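PDB 3D3U: 4-hydroxybutyrate CoA-transferase from Porphyromonas gingivalis, which probably transfers coenzyme A between acyl-CoA thioesters and free carboxylates such as acetate or 4-hydroxybutyrate. Local coordinates for residues P24-F30 and E52-H58; A36-F40 and V153-N157; P116-A120 and A145-P150. All coordinates share one frame; numbering follows the deposited sequence.

Contact 1 of 3, residues P24-F30 and E52-H58; sequences PGTKVVF and ENITVFH
Phe57 N donates to Val28 O, one of four backbone hydrogen bonds that join strands 27-30 and 54-57 as parallel neighbours, the two strands of a beta-alpha-beta unit whose helix is 38-46. The ladder starts at Thr55 N to Thr26 O (3.1 Å), and Phe30 N to Phe57 O closes it. Between them Val28 N donates to Thr55 O over 2.8 Å. Alpha hydrogens fill in between, as where Val56 CA lies against Val28 O.

The apolar contacts fall on both faces. On one, Val28 CG1 meets Ile54 CG2 at 3.5 Å and Val28 CG2 packs against Val56. Val56 CG2, anti to the backbone N (the residue's chi1 is 38°), stands over the centre of the Phe30 ring in a CH-pi contact, 3.9 Å from the centroid. On the other face Val29 CG2 comes to the edge of the Phe57 ring, and Lys27 CG lies beside Thr55 CB.

The rings of Phe30 and His58 are nearly parallel, planes 5° apart, but offset with centroids 5.8 Å apart, so there is little stacking. The chemistry is that of a sheet interior only around Val28, Val29, Val56 and Phe57; the Pro24/Glu52 end lies at the surface. The four bonds pair part of the main chain, and strands 119-125 and 76-79, with the residues just before them, take backbone bonds on the outer sides.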
# COMPACT_ATOMS: atom_id res chain seq x y z
N PRO A 24 24.23 -18.91 9.57
CA PRO A 24 23.95 -18.54 10.96
C PRO A 24 24.08 -17.01 11.24
O PRO A 24 24.92 -16.30 10.69
CB PRO A 24 25.00 -19.32 11.74
CG PRO A 24 25.41 -20.41 10.92
CD PRO A 24 24.97 -20.19 9.50
N GLY A 25 23.21 -16.51 12.10
CA GLY A 25 23.15 -15.09 12.31
C GLY A 25 22.78 -14.19 11.14
O GLY A 25 22.87 -13.01 11.31
N THR A 26 22.38 -14.65 9.95
CA THR A 26 22.02 -13.67 8.87
C THR A 26 20.69 -12.99 9.13
O THR A 26 19.85 -13.58 9.76
CB THR A 26 22.00 -14.34 7.48
OG1 THR A 26 21.65 -15.68 7.69
CG2 THR A 26 23.45 -14.52 6.89
N LYS A 27 20.50 -11.74 8.69
CA LYS A 27 19.19 -11.12 8.61
C LYS A 27 18.66 -11.06 7.20
O LYS A 27 19.40 -10.75 6.28
CB LYS A 27 19.36 -9.70 9.02
CG LYS A 27 20.08 -9.61 10.30
CD LYS A 27 21.00 -8.42 10.34
CE LYS A 27 20.91 -7.73 11.72
NZ LYS A 27 21.06 -8.67 12.88
N VAL A 28 17.36 -11.26 6.99
CA VAL A 28 16.85 -11.40 5.66
C VAL A 28 15.68 -10.54 5.60
O VAL A 28 15.10 -10.28 6.66
CB VAL A 28 16.50 -12.90 5.39
CG1 VAL A 28 17.11 -13.79 6.44
CG2 VAL A 28 15.07 -13.18 5.25
N VAL A 29 15.29 -10.09 4.41
CA VAL A 29 14.07 -9.26 4.23
C VAL A 29 13.23 -9.93 3.16
O VAL A 29 13.76 -10.34 2.12
CB VAL A 29 14.46 -7.73 3.78
CG1 VAL A 29 13.26 -6.96 3.24
CG2 VAL A 29 15.11 -6.88 4.90
N PHE A 30 11.92 -10.07 3.34
CA PHE A 30 11.09 -10.69 2.24
C PHE A 30 10.32 -9.65 1.54
O PHE A 30 9.84 -8.72 2.17
CB PHE A 30 10.03 -11.60 2.79
CG PHE A 30 10.56 -12.91 3.38
CD1 PHE A 30 9.66 -13.81 4.05
CD2 PHE A 30 11.91 -13.29 3.25
CE1 PHE A 30 10.05 -14.98 4.58
CE2 PHE A 30 12.32 -14.50 3.74
CZ PHE A 30 11.38 -15.35 4.44
N GLU A 52 20.31 -21.29 11.99
CA GLU A 52 20.68 -20.80 13.30
C GLU A 52 20.09 -19.43 13.59
O GLU A 52 18.94 -19.39 13.90
CB GLU A 52 22.17 -20.78 13.49
CG GLU A 52 22.77 -22.13 13.78
CD GLU A 52 22.76 -22.38 15.26
OE1 GLU A 52 23.60 -21.73 15.96
OE2 GLU A 52 21.90 -23.20 15.72
N ASN A 53 20.79 -18.30 13.52
CA ASN A 53 20.11 -17.13 14.14
C ASN A 53 19.51 -16.21 13.11
O ASN A 53 19.99 -15.08 12.91
CB ASN A 53 20.97 -16.30 15.09
CG ASN A 53 21.45 -17.10 16.27
OD1 ASN A 53 20.63 -17.72 16.92
ND2 ASN A 53 22.80 -17.15 16.51
N ILE A 54 18.46 -16.65 12.44
CA ILE A 54 18.09 -15.91 11.31
C ILE A 54 17.01 -14.92 11.72
O ILE A 54 16.03 -15.30 12.34
CB ILE A 54 17.62 -16.87 10.24
CG1 ILE A 54 18.47 -18.14 10.27
CG2 ILE A 54 17.57 -16.17 8.94
CD1 ILE A 54 19.78 -17.93 9.63
N THR A 55 17.18 -13.66 11.37
CA THR A 55 16.15 -12.67 11.62
C THR A 55 15.44 -12.38 10.35
O THR A 55 16.11 -12.11 9.35
CB THR A 55 16.82 -11.35 11.99
OG1 THR A 55 17.56 -11.56 13.16
CG2 THR A 55 15.82 -10.36 12.48
N VAL A 56 14.10 -12.37 10.34
CA VAL A 56 13.47 -11.86 9.11
C VAL A 56 12.68 -10.59 9.28
O VAL A 56 12.01 -10.39 10.29
CB VAL A 56 12.82 -12.94 8.17
CG1 VAL A 56 12.19 -13.96 8.98
CG2 VAL A 56 11.79 -12.32 7.25
N PHE A 57 12.85 -9.68 8.32
CA PHE A 57 12.00 -8.51 8.33
C PHE A 57 11.01 -8.52 7.17
O PHE A 57 11.34 -8.93 6.02
CB PHE A 57 12.75 -7.15 8.45
CG PHE A 57 11.84 -5.97 8.19
CD1 PHE A 57 11.72 -5.44 6.90
CD2 PHE A 57 10.99 -5.50 9.21
CE1 PHE A 57 10.79 -4.37 6.61
CE2 PHE A 57 10.05 -4.47 8.95
CZ PHE A 57 9.95 -3.89 7.61
N HIS A 58 9.81 -8.12 7.50
CA HIS A 58 8.74 -7.89 6.48
C HIS A 58 7.48 -7.21 7.08
O HIS A 58 7.50 -6.75 8.25
CB HIS A 58 8.40 -9.17 5.66
CG HIS A 58 7.63 -10.19 6.42
ND1 HIS A 58 8.18 -11.39 6.83
CD2 HIS A 58 6.35 -10.18 6.88
CE1 HIS A 58 7.26 -12.11 7.48
NE2 HIS A 58 6.14 -11.39 7.53

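Contact 2 of 3, residues A36-F40 and V153-N157; sequences APVRF and VAEVN
Glu155 reaches from strand 151-157 of the parallel sheet to the start of helix 38-46, the helix of the beta-alpha-beta unit formed with strands 27-30 and 54-57, and its two carboxylate oxygens do different work there. The side chain leaves the strand with CG anti to its carbonyl carbon (chi1 -70°) and then runs extended, which carries the buried carboxylate across to the helix.

OE1 serves the main chain. Phe40 N, in the first turn, donates to Glu155 OE1 over 2.9 Å in an almost straight bond, approaching from above the carboxylate plane. The same oxygen lies against the ring of Pro37, the N-cap residue, 3.1 Å from its CB. An acceptor at this end of a helix would probably be favoured by the helix dipole.

OE2 faces the guanidinium of Arg39, whose side chain crosses that of Glu155 at about a right angle. The bends at chi2 and chi3 of Arg39 fold its chain back so that both NE and NH1 grip this one oxygen side-on. Arg39 NE is 3.0 Å from Glu155 OE2. Arg39 NH1 donates to the same Glu155 OE2 over 3.1 Å. OE2 lies in the guanidinium plane, yet the carboxylate plane is turned 70° from it, so the salt bridge is not the coplanar, two-oxygen kind. NH2 of Arg39 forms a second salt bridge with Glu182, which also accepts, through its backbone O, a hydrogen bond from Asn157 ND2.

Farther back along the strand the contact becomes apolar: the Phe40 ring crosses Val153 at about a right angle. Val121 of the neighbouring strand touches Pro37, Phe40 and Val153, and Ile178 adds to the packing around the last two. The ring's nearest approach is at Phe40 CE2, 3.5 Å from Val153 CG1.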
# COMPACT_ATOMS: atom_id res chain seq x y z
N ALA A 36 5.08 -11.90 -1.82
CA ALA A 36 5.72 -12.54 -0.67
C ALA A 36 6.22 -13.95 -1.09
O ALA A 36 5.48 -14.66 -1.78
CB ALA A 36 4.70 -12.65 0.44
N PRO A 37 7.44 -14.34 -0.74
CA PRO A 37 8.04 -15.49 -1.32
C PRO A 37 7.86 -16.68 -0.38
O PRO A 37 8.74 -17.15 0.37
CB PRO A 37 9.50 -15.07 -1.48
CG PRO A 37 9.66 -13.91 -0.63
CD PRO A 37 8.40 -13.65 0.15
N VAL A 38 6.67 -17.19 -0.50
CA VAL A 38 6.18 -18.23 0.34
C VAL A 38 6.94 -19.52 0.05
O VAL A 38 7.15 -20.29 0.99
CB VAL A 38 4.66 -18.29 0.19
CG1 VAL A 38 4.28 -18.01 -1.23
CG2 VAL A 38 4.12 -19.64 0.65
N ARG A 39 7.38 -19.78 -1.19
CA ARG A 39 8.20 -21.04 -1.45
C ARG A 39 9.44 -21.15 -0.64
O ARG A 39 9.79 -22.19 -0.09
CB ARG A 39 8.61 -21.13 -2.89
CG ARG A 39 7.67 -22.04 -3.62
CD ARG A 39 6.32 -21.48 -3.84
NE ARG A 39 6.30 -20.04 -4.13
CZ ARG A 39 5.14 -19.42 -4.32
NH1 ARG A 39 5.08 -18.11 -4.55
NH2 ARG A 39 4.01 -20.14 -4.24
N PHE A 40 10.11 -20.02 -0.61
CA PHE A 40 11.20 -19.81 0.24
C PHE A 40 10.80 -19.91 1.70
O PHE A 40 11.56 -20.52 2.48
CB PHE A 40 11.76 -18.46 0.01
CG PHE A 40 13.19 -18.32 0.47
CD1 PHE A 40 13.49 -17.92 1.76
CD2 PHE A 40 14.23 -18.59 -0.37
CE1 PHE A 40 14.80 -17.75 2.18
CE2 PHE A 40 15.49 -18.46 0.07
CZ PHE A 40 15.78 -18.00 1.38
N VAL A 153 17.79 -13.46 -3.35
CA VAL A 153 17.20 -14.71 -3.77
C VAL A 153 15.86 -14.45 -4.49
O VAL A 153 14.92 -14.03 -3.86
CB VAL A 153 16.99 -15.56 -2.57
CG1 VAL A 153 16.43 -16.90 -2.97
CG2 VAL A 153 18.30 -15.73 -1.79
N ALA A 154 15.74 -14.69 -5.78
CA ALA A 154 14.50 -14.30 -6.42
C ALA A 154 13.73 -15.55 -6.85
O ALA A 154 14.33 -16.39 -7.53
CB ALA A 154 14.80 -13.52 -7.59
N GLU A 155 12.44 -15.67 -6.52
CA GLU A 155 11.71 -16.78 -7.01
C GLU A 155 11.24 -16.28 -8.30
O GLU A 155 10.56 -15.30 -8.40
CB GLU A 155 10.48 -17.05 -6.15
CG GLU A 155 10.70 -17.58 -4.74
CD GLU A 155 9.38 -17.73 -3.87
OE1 GLU A 155 9.53 -17.96 -2.60
OE2 GLU A 155 8.19 -17.67 -4.39
N VAL A 156 11.59 -16.96 -9.36
CA VAL A 156 11.13 -16.55 -10.70
C VAL A 156 9.73 -17.12 -11.10
O VAL A 156 9.55 -18.31 -11.33
CB VAL A 156 12.20 -16.80 -11.75
CG1 VAL A 156 11.63 -16.52 -13.17
CG2 VAL A 156 13.41 -15.93 -11.41
N ASN A 157 8.74 -16.25 -11.12
CA ASN A 157 7.46 -16.79 -11.22
C ASN A 157 6.85 -16.56 -12.60
O ASN A 157 6.71 -15.39 -13.11
CB ASN A 157 6.60 -16.31 -10.10
CG ASN A 157 5.37 -17.14 -9.93
OD1 ASN A 157 4.99 -17.91 -10.85
ND2 ASN A 157 4.69 -16.97 -8.79

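Contact 3 of 3, residues P116-A120 and A145-P150; sequences PLDVA and AAECAP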
# COMPACT_ATOMS: atom_id res chain seq x y z
N PRO A 116 20.60 -3.87 8.77
CA PRO A 116 21.72 -4.27 7.90
C PRO A 116 21.39 -5.56 7.19
O PRO A 116 21.97 -6.55 7.50
CB PRO A 116 22.88 -4.51 8.89
CG PRO A 116 22.28 -4.64 10.20
CD PRO A 116 21.01 -3.91 10.20
N LEU A 117 20.46 -5.53 6.25
CA LEU A 117 20.04 -6.69 5.47
C LEU A 117 21.22 -7.34 4.75
O LEU A 117 22.05 -6.68 4.10
CB LEU A 117 18.92 -6.25 4.52
CG LEU A 117 19.08 -6.36 3.03
CD1 LEU A 117 17.89 -7.10 2.55
CD2 LEU A 117 19.18 -5.05 2.32
N ASP A 118 21.29 -8.64 4.88
CA ASP A 118 22.30 -9.39 4.24
C ASP A 118 21.78 -10.04 2.91
O ASP A 118 22.54 -10.08 1.88
CB ASP A 118 22.74 -10.50 5.23
CG ASP A 118 23.66 -9.99 6.34
OD1 ASP A 118 24.54 -9.08 6.04
OD2 ASP A 118 23.55 -10.44 7.53
N VAL A 119 20.56 -10.61 2.98
CA VAL A 119 19.90 -11.24 1.84
C VAL A 119 18.50 -10.67 1.65
O VAL A 119 17.76 -10.56 2.60
CB VAL A 119 19.84 -12.84 1.96
CG1 VAL A 119 19.95 -13.29 3.34
CG2 VAL A 119 18.55 -13.47 1.32
N ALA A 120 18.13 -10.34 0.43
CA ALA A 120 16.80 -9.92 0.11
C ALA A 120 16.08 -11.06 -0.63
O ALA A 120 16.52 -11.49 -1.68
CB ALA A 120 16.87 -8.62 -0.78
N ALA A 145 15.30 -2.95 -1.04
CA ALA A 145 15.95 -4.04 -0.31
C ALA A 145 16.84 -4.80 -1.27
O ALA A 145 18.05 -4.94 -0.98
CB ALA A 145 14.88 -4.97 0.30
N ALA A 146 16.26 -5.25 -2.42
CA ALA A 146 17.06 -5.97 -3.46
C ALA A 146 18.32 -5.19 -3.78
O ALA A 146 19.44 -5.76 -3.79
CB ALA A 146 16.32 -6.32 -4.67
N GLU A 147 18.18 -3.88 -3.94
CA GLU A 147 19.38 -3.05 -4.15
C GLU A 147 20.41 -2.97 -3.03
O GLU A 147 21.48 -2.56 -3.29
CB GLU A 147 19.01 -1.60 -4.49
CG GLU A 147 18.78 -1.28 -5.93
CD GLU A 147 17.77 -0.16 -6.04
OE1 GLU A 147 16.95 -0.33 -6.96
OE2 GLU A 147 17.77 0.85 -5.25
N CYS A 148 20.06 -3.29 -1.80
CA CYS A 148 20.97 -3.05 -0.65
C CYS A 148 21.52 -4.36 -0.03
O CYS A 148 22.25 -4.33 0.96
CB CYS A 148 20.26 -2.18 0.41
SG CYS A 148 20.30 -0.40 0.03
N ALA A 149 21.10 -5.50 -0.57
CA ALA A 149 21.46 -6.80 -0.13
C ALA A 149 22.58 -7.26 -1.08
O ALA A 149 22.38 -7.25 -2.29
CB ALA A 149 20.29 -7.69 -0.26
N PRO A 150 23.75 -7.68 -0.53
CA PRO A 150 24.76 -8.46 -1.32
C PRO A 150 24.32 -9.84 -1.81
O PRO A 150 25.06 -10.42 -2.58
CB PRO A 150 25.95 -8.63 -0.35
CG PRO A 150 25.46 -8.35 1.03
CD PRO A 150 24.24 -7.47 0.87
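Leu117 drives its branched end against the C-terminal part of helix 142-148 and the chain on to Pro150. CD2 meets the backbone there, 3.4 Å from Cys148 C, and also touches Cys148 CB at 3.6 Å. The other branch, CD1, lies 3.7 Å from Ala149 CB. Beside it, Ala120 CB makes a second small contact, 3.6 Å from Ala149 CB, and also lies against Ala146 CA at 3.8 Å. The methyl of Ala149 thus touches both Leu117 and Ala120, while Pro150 sets its ring carbon CD 3.3 Å from Asp118 O.

The small methyls of Ala120 and Ala149 allow a close approach: the CA atoms of Ala120 in the strand and Ala146 in the helix are 5.3 Å apart. The bond from Cys148 N to Ala145 O belongs to the turn that presents these residues.

In the next shell, Val29 of the adjacent strand touches both Leu117 and Ala145, and Phe110 of helix 106-110 packs on Ala145 and Cys148. Ala120 is tied by backbone hydrogen bonds to Val151 and Val153, so the strand that follows this helix returns directly beside the strand it packs on. This is the close of a beta-alpha-beta crossover between neighbouring parallel strands. No hydrogen bond spans the two segments; 145-150 is joined to the strand and the loop leading into it mainly by apolar packing, with the polar backbone links running within the sheet and the helical turn.

The three contacts describe one parallel sheet in the N-terminal family region, with strands 54-57, 27-30, 119-125 and 151-157 lying side by side in that order. Contacts 1 and 3, centres about 11 Å apart, meet along the 27-30/119-125 seam, where Val29 N to Val119 O (3.1 Å) is a probable hydrogen bond. Contacts 2 and 3 lie about 15 Å apart by centres and share the next seam, with Val153 N 2.9 Å from Ala120 O, another probable hydrogen bond. Contact 2 also touches contact 1, Phe30 CB being 3.7 Å from Pro37 CD. Along the chain contact 3 is nested within the loop that contact 2 closes.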